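Local coordinates for protein pyrrolidone-carboxylate peptidase (Deinococcus radiodurans R1, PDB 5Z48) that probably removes N-terminal pyroglutamyl groups from polypeptides, as a cysteine peptidase of the C15 family, at residues B[58-63]-B[151-156]. Numbering follows the deposited sequence.
Sequences RLLSEQ and YHALHW
One face of the Trp156 indole is covered by Leu60: CB of Leu60 stands 3.9 Å from the centroid of the six-membered ring of Trp156, only 17° off its normal, a CH-pi contact displaced toward the CE3–CZ3 rim. Further back along the same indole, CD1 of Leu60 approaches CE3 of Trp156 at 3.9 Å, so of the leucine side chain only CB sits over the face, while CD1 runs out past the CE3 side toward CD2 and CB of Trp156, the two side chains sliding past each other in opposite directions. At the far end of the benzo ring, CH2 of Trp156 reaches the backbone N of Ser61 obliquely at 4.0 Å, and CB of Ser61 borders CZ2 of Trp156. The indole spans the gap because CG of Trp156 is anti to the backbone N (chi1 -171°), which sends the ring out from its helix to the backbone of the other. Beyond the rim, CD1 of Leu60 continues to Ala153, 4.2 Å from its CB.

The example illustrates how one large side chain can bridge helical segments whose axes come no nearer than 11.1 Å, here at a crossing angle of -38°. Helices 49-63 and 145-159 thus meet beside the parallel strands of an alpha/beta fold, with Leu56 and Cys167 also packing on Ala153. The side chain of Ala153 lies about 11 Å from that of Cys146, probably the catalytic cysteine. Thr57 touches Trp156 and hydrogen-bonds His152 NE2, while His160 stacks with the indole. An alanine in place of Trp156 would probably leave Leu60 CB without its aromatic cover and open a gap beside Ser61. No hydrogen bond or salt bridge joins the two segments. Cohesion between them therefore rests on dispersion and CH-pi attraction.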
loop_
_atom_site.group_PDB
_atom_site.type_symbol
_atom_site.label_atom_id
_atom_site.label_comp_id
_atom_site.label_asym_id
_atom_site.label_seq_id
_atom_site.Cartn_x
_atom_site.Cartn_y
_atom_site.Cartn_z
ATOM N N ARG B 58 28.422 3.937 25.832
ATOM C CA ARG B 58 29.576 4.824 25.990
ATOM C C ARG B 58 29.196 6.284 25.726
ATOM O O ARG B 58 29.623 7.184 26.463
ATOM C CB ARG B 58 30.714 4.351 25.085
ATOM C CG ARG B 58 31.913 5.256 25.042
ATOM C CD ARG B 58 32.975 4.609 24.191
ATOM N NE ARG B 58 34.310 5.025 24.592
ATOM N N LEU B 59 28.402 6.537 24.685
ATOM C CA LEU B 59 27.967 7.905 24.398
ATOM C C LEU B 59 27.128 8.483 25.542
ATOM O O LEU B 59 27.322 9.641 25.950
ATOM C CB LEU B 59 27.173 7.938 23.082
ATOM C CG LEU B 59 27.965 7.740 21.800
ATOM C CD1 LEU B 59 26.981 7.299 20.661
ATOM C CD2 LEU B 59 28.749 9.006 21.424
ATOM N N LEU B 60 26.168 7.705 26.061
ATOM C CA LEU B 60 25.331 8.206 27.151
ATOM C C LEU B 60 26.159 8.511 28.394
ATOM O O LEU B 60 25.960 9.538 29.060
ATOM C CB LEU B 60 24.244 7.189 27.480
ATOM C CG LEU B 60 23.223 6.993 26.383
ATOM C CD1 LEU B 60 22.338 5.743 26.708
ATOM C CD2 LEU B 60 22.312 8.238 26.266
ATOM N N SER B 61 27.131 7.648 28.692
ATOM C CA SER B 61 27.975 7.837 29.870
ATOM C C SER B 61 28.950 9.007 29.692
ATOM O O SER B 61 29.141 9.823 30.605
ATOM C CB SER B 61 28.743 6.540 30.140
ATOM O OG SER B 61 29.365 6.584 31.400
ATOM N N GLU B 62 29.632 9.065 28.546
ATOM C CA GLU B 62 30.703 10.036 28.364
ATOM C C GLU B 62 30.158 11.427 28.034
ATOM O O GLU B 62 30.754 12.433 28.433
ATOM C CB GLU B 62 31.633 9.566 27.253
ATOM C CG GLU B 62 32.417 8.308 27.619
ATOM C CD GLU B 62 33.357 7.845 26.527
ATOM O OE1 GLU B 62 34.176 6.947 26.807
ATOM O OE2 GLU B 62 33.308 8.391 25.406
ATOM N N GLN B 63 29.053 11.511 27.285
ATOM C CA GLN B 63 28.514 12.816 26.906
ATOM C C GLN B 63 27.529 13.398 27.909
ATOM O O GLN B 63 27.268 14.612 27.860
ATOM C CB GLN B 63 27.782 12.734 25.551
ATOM C CG GLN B 63 28.626 12.316 24.396
ATOM C CD GLN B 63 29.781 13.253 24.176
ATOM O OE1 GLN B 63 29.626 14.485 24.248
ATOM N NE2 GLN B 63 30.955 12.693 23.927
ATOM N N TYR B 151 14.921 1.004 23.120
ATOM C CA TYR B 151 14.755 0.337 24.407
ATOM C C TYR B 151 16.031 0.450 25.233
ATOM O O TYR B 151 15.983 0.750 26.439
ATOM C CB TYR B 151 14.361 -1.133 24.182
ATOM C CG TYR B 151 14.112 -1.890 25.459
ATOM C CD1 TYR B 151 15.162 -2.426 26.209
ATOM C CD2 TYR B 151 12.812 -2.083 25.933
ATOM C CE1 TYR B 151 14.934 -3.091 27.412
ATOM C CE2 TYR B 151 12.553 -2.775 27.117
ATOM C CZ TYR B 151 13.619 -3.270 27.866
ATOM O OH TYR B 151 13.396 -3.936 29.054
ATOM N N HIS B 152 17.180 0.165 24.614
ATOM C CA HIS B 152 18.454 0.200 25.338
ATOM C C HIS B 152 18.697 1.563 25.986
ATOM O O HIS B 152 19.097 1.643 27.165
ATOM C CB HIS B 152 19.574 -0.141 24.363
ATOM C CG HIS B 152 20.927 -0.114 24.971
ATOM N ND1 HIS B 152 21.542 -1.247 25.465
ATOM C CD2 HIS B 152 21.796 0.907 25.164
ATOM C CE1 HIS B 152 22.738 -0.922 25.934
ATOM N NE2 HIS B 152 22.903 0.382 25.786
ATOM N N ALA B 153 18.487 2.646 25.238
ATOM C CA ALA B 153 18.768 3.971 25.791
ATOM C C ALA B 153 17.798 4.314 26.918
ATOM O O ALA B 153 18.219 4.861 27.956
ATOM C CB ALA B 153 18.698 5.017 24.676
ATOM N N LEU B 154 16.502 4.029 26.742
ATOM C CA LEU B 154 15.539 4.375 27.785
ATOM C C LEU B 154 15.825 3.596 29.063
ATOM O O LEU B 154 15.751 4.147 30.166
ATOM C CB LEU B 154 14.113 4.136 27.266
ATOM C CG LEU B 154 13.664 5.131 26.205
ATOM C CD1 LEU B 154 12.406 4.601 25.472
ATOM C CD2 LEU B 154 13.346 6.505 26.838
ATOM N N HIS B 155 16.191 2.312 28.922
ATOM C CA HIS B 155 16.521 1.480 30.079
ATOM C C HIS B 155 17.759 2.010 30.800
ATOM O O HIS B 155 17.754 2.135 32.035
ATOM C CB HIS B 155 16.765 0.045 29.610
ATOM C CG HIS B 155 17.069 -0.902 30.728
ATOM N ND1 HIS B 155 16.124 -1.267 31.661
ATOM C CD2 HIS B 155 18.196 -1.584 31.042
ATOM C CE1 HIS B 155 16.662 -2.122 32.519
ATOM N NE2 HIS B 155 17.920 -2.331 32.169
ATOM N N TRP B 156 18.829 2.299 30.047
ATOM C CA TRP B 156 20.065 2.808 30.645
ATOM C C TRP B 156 19.797 4.105 31.400
ATOM O O TRP B 156 20.216 4.272 32.553
ATOM C CB TRP B 156 21.126 3.016 29.543
ATOM C CG TRP B 156 22.480 3.333 30.102
ATOM C CD1 TRP B 156 23.497 2.447 30.322
ATOM C CD2 TRP B 156 22.960 4.617 30.537
ATOM N NE1 TRP B 156 24.581 3.099 30.861
ATOM C CE2 TRP B 156 24.286 4.429 30.990
ATOM C CE3 TRP B 156 22.399 5.907 30.576
ATOM C CZ2 TRP B 156 25.066 5.476 31.496
ATOM C CZ3 TRP B 156 23.169 6.947 31.072
ATOM C CH2 TRP B 156 24.492 6.725 31.537
#